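C-glycoside 3-oxidase (Microbacterium trichothecenolyticum, PDB 7DVE) uses bound FAD to oxidise the C3 hydroxyl of the sugar in C-glycosides such as isoorientin and mangiferin, passing the electrons to molecular oxygen. Local coordinates at residues 130-135 / 159-164; 280-285 / 289-294. All coordinates share one frame; numbering follows the deposited sequence.

Contact 1 (130-135 / 159-164); sequences GACPRP and RLLGVT. With FAD (flavin-adenine dinucleotide), chain C.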
loop_
_atom_site.group_PDB
_atom_site.type_symbol
_atom_site.label_atom_id
_atom_site.label_comp_id
_atom_site.label_asym_id
_atom_site.label_seq_id
_atom_site.Cartn_x
_atom_site.Cartn_y
_atom_site.Cartn_z
ATOM N N GLY A 130 -8.535 -1.387 -0.774
ATOM C CA GLY A 130 -8.909 -0.617 0.399
ATOM C C GLY A 130 -8.984 -1.324 1.738
ATOM O O GLY A 130 -9.510 -0.724 2.674
ATOM N N ALA A 131 -8.477 -2.556 1.891
ATOM C CA ALA A 131 -8.599 -3.239 3.178
ATOM C C ALA A 131 -7.555 -2.722 4.183
ATOM O O ALA A 131 -6.354 -2.667 3.872
ATOM C CB ALA A 131 -8.477 -4.747 2.997
ATOM N N CYS A 132 -8.008 -2.353 5.397
ATOM C CA CYS A 132 -7.158 -1.662 6.370
ATOM C C CYS A 132 -7.192 -2.277 7.768
ATOM O O CYS A 132 -7.550 -1.605 8.737
ATOM C CB CYS A 132 -7.550 -0.190 6.459
ATOM S SG CYS A 132 -7.149 0.803 5.020
ATOM N N PRO A 133 -6.748 -3.521 7.930
ATOM C CA PRO A 133 -6.646 -4.082 9.284
ATOM C C PRO A 133 -5.505 -3.460 10.077
ATOM O O PRO A 133 -4.568 -2.864 9.533
ATOM C CB PRO A 133 -6.390 -5.570 9.038
ATOM C CG PRO A 133 -5.681 -5.611 7.733
ATOM C CD PRO A 133 -6.169 -4.415 6.913
ATOM N N ARG A 134 -5.600 -3.616 11.417
ATOM C CA ARG A 134 -4.529 -3.273 12.334
ATOM C C ARG A 134 -3.608 -4.475 12.502
ATOM O O ARG A 134 -4.068 -5.618 12.431
ATOM C CB ARG A 134 -5.099 -2.866 13.691
ATOM C CG ARG A 134 -5.747 -1.484 13.696
ATOM C CD ARG A 134 -6.254 -1.117 15.073
ATOM N NE ARG A 134 -6.887 0.197 15.075
ATOM C CZ ARG A 134 -6.704 1.108 16.020
ATOM N NH1 ARG A 134 -5.918 0.875 17.063
ATOM N NH2 ARG A 134 -7.315 2.288 15.914
ATOM N N PRO A 135 -2.310 -4.257 12.694
ATOM C CA PRO A 135 -1.420 -5.380 12.997
ATOM C C PRO A 135 -1.752 -5.964 14.362
ATOM O O PRO A 135 -2.195 -5.259 15.273
ATOM C CB PRO A 135 -0.028 -4.744 12.988
ATOM C CG PRO A 135 -0.275 -3.296 13.329
ATOM C CD PRO A 135 -1.602 -2.964 12.708
ATOM N N ARG A 159 -8.446 7.738 10.610
ATOM C CA ARG A 159 -9.074 9.024 10.297
ATOM C C ARG A 159 -8.613 9.554 8.937
ATOM O O ARG A 159 -9.415 10.087 8.157
ATOM C CB ARG A 159 -8.770 10.028 11.395
ATOM C CG ARG A 159 -9.009 11.468 11.019
ATOM C CD ARG A 159 -8.712 12.373 12.200
ATOM N NE ARG A 159 -7.303 12.766 12.275
ATOM C CZ ARG A 159 -6.783 13.826 11.665
ATOM N NH1 ARG A 159 -7.505 14.578 10.848
ATOM N NH2 ARG A 159 -5.514 14.157 11.899
ATOM N N LEU A 160 -7.324 9.413 8.629
ATOM C CA LEU A 160 -6.829 9.946 7.366
ATOM C C LEU A 160 -7.467 9.220 6.186
ATOM O O LEU A 160 -7.784 9.835 5.162
ATOM C CB LEU A 160 -5.308 9.852 7.307
ATOM C CG LEU A 160 -4.516 10.755 8.258
ATOM C CD1 LEU A 160 -3.101 10.915 7.754
ATOM C CD2 LEU A 160 -5.155 12.127 8.438
ATOM N N LEU A 161 -7.690 7.918 6.322
ATOM C CA LEU A 161 -8.207 7.117 5.230
ATOM C C LEU A 161 -9.723 6.995 5.248
ATOM O O LEU A 161 -10.281 6.408 4.323
ATOM C CB LEU A 161 -7.555 5.718 5.256
ATOM C CG LEU A 161 -6.038 5.626 4.968
ATOM C CD1 LEU A 161 -5.382 4.417 5.665
ATOM C CD2 LEU A 161 -5.752 5.569 3.481
ATOM N N GLY A 162 -10.404 7.554 6.250
ATOM C CA GLY A 162 -11.853 7.451 6.357
ATOM C C GLY A 162 -12.276 5.999 6.411
ATOM O O GLY A 162 -13.152 5.562 5.655
ATOM N N VAL A 163 -11.624 5.239 7.290
ATOM C CA VAL A 163 -11.796 3.789 7.348
ATOM C C VAL A 163 -13.095 3.465 8.057
ATOM O O VAL A 163 -13.379 4.017 9.120
ATOM C CB VAL A 163 -10.621 3.129 8.079
ATOM C CG1 VAL A 163 -11.054 1.748 8.592
ATOM C CG2 VAL A 163 -9.428 3.029 7.166
ATOM N N THR A 164 -13.878 2.552 7.496
ATOM C CA THR A 164 -15.119 2.163 8.145
ATOM C C THR A 164 -15.335 0.673 7.987
ATOM O O THR A 164 -14.883 0.061 7.010
ATOM C CB THR A 164 -16.321 2.908 7.569
ATOM O OG1 THR A 164 -17.521 2.377 8.152
ATOM C CG2 THR A 164 -16.366 2.705 6.057
HETATM P PA FAD C . 2.489 4.124 -3.665
HETATM O O1A FAD C . 3.189 3.281 -4.664
HETATM O O2A FAD C . 1.057 3.864 -3.387
HETATM O O5B FAD C . 2.740 5.617 -4.220
HETATM C C5B FAD C . 4.079 6.052 -4.469
HETATM C C4B FAD C . 4.083 7.116 -5.537
HETATM O O4B FAD C . 5.473 7.537 -5.661
HETATM C C3B FAD C . 3.705 6.526 -6.911
HETATM O O3B FAD C . 2.647 7.329 -7.470
HETATM C C2B FAD C . 5.010 6.721 -7.697
HETATM O O2B FAD C . 4.764 7.055 -9.065
HETATM C C1B FAD C . 5.632 7.924 -7.017
HETATM N N9A FAD C . 7.108 8.007 -7.316
HETATM C C8A FAD C . 7.924 6.956 -7.132
HETATM N N7A FAD C . 9.167 7.321 -7.466
HETATM C C5A FAD C . 9.132 8.594 -7.867
HETATM C C6A FAD C . 10.106 9.416 -8.282
HETATM N N6A FAD C . 11.334 8.900 -8.328
HETATM N N1A FAD C . 9.870 10.695 -8.634
HETATM C C2A FAD C . 8.557 11.163 -8.557
HETATM N N3A FAD C . 7.551 10.287 -8.106
HETATM C C4A FAD C . 7.860 9.023 -7.771
HETATM N N1 FAD C . -3.024 -2.305 0.332
HETATM C C2 FAD C . -3.710 -2.484 1.521
HETATM O O2 FAD C . -3.196 -2.058 2.549
HETATM N N3 FAD C . -4.947 -3.149 1.532
HETATM C C4 FAD C . -5.519 -3.594 0.320
HETATM O O4 FAD C . -6.619 -4.156 0.340
HETATM C C4X FAD C . -4.816 -3.405 -0.865
HETATM N N5 FAD C . -5.279 -3.858 -2.057
HETATM C C5X FAD C . -4.623 -3.529 -3.207
HETATM C C6 FAD C . -5.159 -3.865 -4.465
HETATM C C7 FAD C . -4.542 -3.492 -5.654
HETATM C C7M FAD C . -5.163 -3.870 -7.022
HETATM C C8 FAD C . -3.349 -2.768 -5.603
HETATM C C8M FAD C . -2.653 -2.352 -6.913
HETATM C C9 FAD C . -2.801 -2.435 -4.357
HETATM C C9A FAD C . -3.425 -2.815 -3.154
HETATM N N10 FAD C . -2.891 -2.512 -1.949
HETATM C C10 FAD C . -3.579 -2.756 -0.832
HETATM C "C1'" FAD C . -1.553 -1.874 -1.794
HETATM C "C2'" FAD C . -1.572 -0.353 -1.602
HETATM O "O2'" FAD C . -2.032 0.252 -2.822
HETATM C "C3'" FAD C . -0.153 0.164 -1.189
HETATM O "O3'" FAD C . 0.242 -0.438 0.052
HETATM C "C4'" FAD C . -0.159 1.674 -0.948
HETATM O "O4'" FAD C . -0.601 2.341 -2.120
HETATM C "C5'" FAD C . 1.271 2.170 -0.597
HETATM O "O5'" FAD C . 1.312 3.612 -0.587
HETATM P P FAD C . 2.663 4.472 -0.819
HETATM O O1P FAD C . 2.379 5.922 -0.999
HETATM O O2P FAD C . 3.584 4.041 0.254
HETATM O O3P FAD C . 3.277 4.080 -2.265
#

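Contact 2 (280-285 / 289-294); sequences LLWASG and DALGRY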
loop_
_atom_site.group_PDB
_atom_site.type_symbol
_atom_site.label_atom_id
_atom_site.label_comp_id
_atom_site.label_asym_id
_atom_site.label_seq_id
_atom_site.Cartn_x
_atom_site.Cartn_y
_atom_site.Cartn_z
ATOM N N LEU A 280 15.861 5.931 -5.192
ATOM C CA LEU A 280 16.208 7.346 -5.165
ATOM C C LEU A 280 17.336 7.614 -4.180
ATOM O O LEU A 280 18.258 8.384 -4.480
ATOM C CB LEU A 280 14.973 8.181 -4.822
ATOM C CG LEU A 280 15.206 9.658 -4.513
ATOM C CD1 LEU A 280 15.900 10.345 -5.688
ATOM C CD2 LEU A 280 13.881 10.337 -4.180
ATOM N N LEU A 281 17.297 6.968 -3.005
ATOM C CA LEU A 281 18.362 7.192 -2.025
ATOM C C LEU A 281 19.706 6.686 -2.550
ATOM O O LEU A 281 20.730 7.355 -2.393
ATOM C CB LEU A 281 18.017 6.532 -0.680
ATOM C CG LEU A 281 16.777 6.943 0.154
ATOM C CD1 LEU A 281 17.016 6.795 1.656
ATOM C CD2 LEU A 281 16.282 8.341 -0.174
ATOM N N TRP A 282 19.719 5.520 -3.202
ATOM C CA TRP A 282 20.953 5.005 -3.803
ATOM C C TRP A 282 21.481 5.957 -4.870
ATOM O O TRP A 282 22.663 6.316 -4.868
ATOM C CB TRP A 282 20.715 3.610 -4.390
ATOM C CG TRP A 282 21.896 3.046 -5.150
ATOM C CD1 TRP A 282 22.190 3.228 -6.473
ATOM C CD2 TRP A 282 22.920 2.196 -4.628
ATOM N NE1 TRP A 282 23.348 2.561 -6.800
ATOM C CE2 TRP A 282 23.813 1.918 -5.683
ATOM C CE3 TRP A 282 23.170 1.647 -3.368
ATOM C CZ2 TRP A 282 24.939 1.112 -5.516
ATOM C CZ3 TRP A 282 24.304 0.854 -3.196
ATOM C CH2 TRP A 282 25.170 0.597 -4.262
ATOM N N ALA A 283 20.606 6.393 -5.779
ATOM C CA ALA A 283 21.006 7.360 -6.798
ATOM C C ALA A 283 21.558 8.646 -6.192
ATOM O O ALA A 283 22.401 9.304 -6.814
ATOM C CB ALA A 283 19.823 7.683 -7.709
ATOM N N SER A 284 21.111 9.026 -4.994
ATOM C CA SER A 284 21.591 10.257 -4.373
ATOM C C SER A 284 22.825 10.052 -3.496
ATOM O O SER A 284 23.278 11.010 -2.852
ATOM C CB SER A 284 20.479 10.901 -3.541
ATOM O OG SER A 284 19.244 10.845 -4.229
ATOM N N GLY A 285 23.381 8.843 -3.458
ATOM C CA GLY A 285 24.546 8.577 -2.633
ATOM C C GLY A 285 24.263 8.427 -1.154
ATOM O O GLY A 285 25.195 8.501 -0.354
ATOM N N ASP A 289 23.803 0.736 5.218
ATOM C CA ASP A 289 23.898 -0.692 4.947
ATOM C C ASP A 289 22.549 -1.377 4.814
ATOM O O ASP A 289 22.428 -2.331 4.041
ATOM C CB ASP A 289 24.679 -1.406 6.038
ATOM C CG ASP A 289 25.193 -2.741 5.556
ATOM O OD1 ASP A 289 26.132 -2.725 4.726
ATOM O OD2 ASP A 289 24.642 -3.791 5.959
ATOM N N ALA A 290 21.534 -0.936 5.577
ATOM C CA ALA A 290 20.227 -1.592 5.529
ATOM C C ALA A 290 19.424 -1.226 4.296
ATOM O O ALA A 290 18.396 -1.853 4.054
ATOM C CB ALA A 290 19.401 -1.270 6.786
ATOM N N LEU A 291 19.861 -0.231 3.523
ATOM C CA LEU A 291 19.068 0.273 2.404
ATOM C C LEU A 291 18.737 -0.842 1.413
ATOM O O LEU A 291 19.626 -1.541 0.924
ATOM C CB LEU A 291 19.831 1.395 1.693
ATOM C CG LEU A 291 19.088 2.011 0.510
ATOM C CD1 LEU A 291 18.066 3.034 1.006
ATOM C CD2 LEU A 291 20.043 2.629 -0.488
ATOM N N GLY A 292 17.457 -1.013 1.120
ATOM C CA GLY A 292 17.010 -2.056 0.225
ATOM C C GLY A 292 16.979 -3.447 0.811
ATOM O O GLY A 292 16.302 -4.309 0.258
ATOM N N ARG A 293 17.672 -3.690 1.922
ATOM C CA ARG A 293 17.740 -5.004 2.537
ATOM C C ARG A 293 16.516 -5.271 3.416
ATOM O O ARG A 293 15.753 -4.363 3.753
ATOM C CB ARG A 293 19.022 -5.120 3.366
ATOM C CG ARG A 293 20.296 -5.224 2.551
ATOM C CD ARG A 293 21.515 -5.432 3.448
ATOM N NE ARG A 293 22.721 -5.659 2.662
ATOM C CZ ARG A 293 23.041 -6.830 2.132
ATOM N NH1 ARG A 293 22.266 -7.892 2.286
ATOM N NH2 ARG A 293 24.169 -6.939 1.435
ATOM N N TYR A 294 16.341 -6.543 3.800
ATOM C CA TYR A 294 15.252 -7.024 4.658
ATOM C C TYR A 294 13.904 -6.909 3.956
ATOM O O TYR A 294 12.850 -6.926 4.599
ATOM C CB TYR A 294 15.253 -6.324 6.045
ATOM C CG TYR A 294 16.646 -6.278 6.666
ATOM C CD1 TYR A 294 17.245 -7.424 7.196
ATOM C CD2 TYR A 294 17.395 -5.107 6.649
ATOM C CE1 TYR A 294 18.553 -7.393 7.708
ATOM C CE2 TYR A 294 18.683 -5.069 7.145
ATOM C CZ TYR A 294 19.266 -6.211 7.673
ATOM O OH TYR A 294 20.555 -6.139 8.167
#

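Contact 1 (130-135 / 159-164)
Cys132 reaches across to Leu161 and Val163, and the join between residues 130-135 and 159-164 is wholly apolar. Cys132 CB lies 3.8 Å from Val163 CG2, and Cys132 SG is as near to the same methyl group, so one branch of the valine packs alongside the whole cysteine side chain. Cys132 SG also meets Leu161 CD1 at 4.1 Å. A chi1 of -70° sets the sulfur beside its own backbone N and anti to the carbonyl carbon, a rotation that carries it toward the leucine methyl. On the other side of the contact the chain leaves helix 149-161 at Gly162, whose positive phi belongs to a Schellman motif; on the two sides of this glycine, Leu161 and Val163 both point toward the loop.

The cofactor is held one residue earlier, at Ala131. Ala131 N donates to FAD O4 over 2.9 Å, and FAD N3 donates to Ala131 O over 2.8 Å, with N-H...acceptor angles of 153° and 150°. The paired bonds, one given and one received, hold the pyrimidine side of the isoalloxazine to the backbone of Ala131, whose CB also lies close to FAD O4. Cys132 and Leu161 both also touch Leu491 of helix 490-510.

In this GMC-family oxidoreductase, directional backbone bonds thus fix the edge of the flavin at Ala131; the Cys132 side chain packs by undirected van der Waals contact against Leu161 and Val163, while its backbone, like that of Gly130, is hydrogen-bonded to strand 196-204.

Contact 2 (280-285 / 289-294)
Leu291 points its side chain at the last turns of helix 276-283, where Leu281 and Trp282 receive it. From CB the chain runs out to CG; with CG anti to the backbone N (chi1 -179°), the side chain stretches away from its own backbone toward the helix before it forks. On one prong, Leu291 CD1 lies 3.9 Å from Leu281 CB and 4.0 Å from Leu281 CD1; the two leucine side chains cross obliquely. On the other, Leu291 CD2 lies 4.0 Å from Trp282 N and 4.1 Å from Trp282 CB. It also lies at the edge of the indole, near the ring plane, so the methyl borders the ring and does not cover a face.

The chain turns on both sides of the contact. Helix 276-283 finishes in a Schellman motif with Gly285 at positive phi, and the returning loop makes a type II beta turn from Ala290 to Arg293, closed by Arg293 N to Ala290 O at 2.9 Å. Leu291 and Gly292 are its two central residues, and the glycine takes the positive phi. Replacing Leu291 with an alanine would probably open a gap between the turn and the helix, depriving Leu281 and Trp282 of both methyl contacts.

Around the pair, Leu281 packs on Val270 of strand 267-270 in the parallel sheet, Leu291 touches Val449, and the Trp282 ring makes a cation-pi contact with Arg287.

How the contacts relate
Both contacts are largely buried and apolar, and in each a side chain from a loop packs near a Schellman glycine that follows a helix. They share no secondary-structure element: contact 1 uses the C-terminal part of helix 149-161 and the short strand that follows, contact 2 helix 276-283, on opposite sides of the chain's centre, with their centres about 29 Å apart. Contact 1 lies deeper, its centre about 11 Å from that of the chain, and its loop also hydrogen-bonds the flavin. Contact 2 lies about 20 Å out; neither of its segments bonds the flavin, the Leu281 side chain being about 10 Å from FAD. Cysteine sulfur features in the first packing, a forked leucine beside an indole in the second.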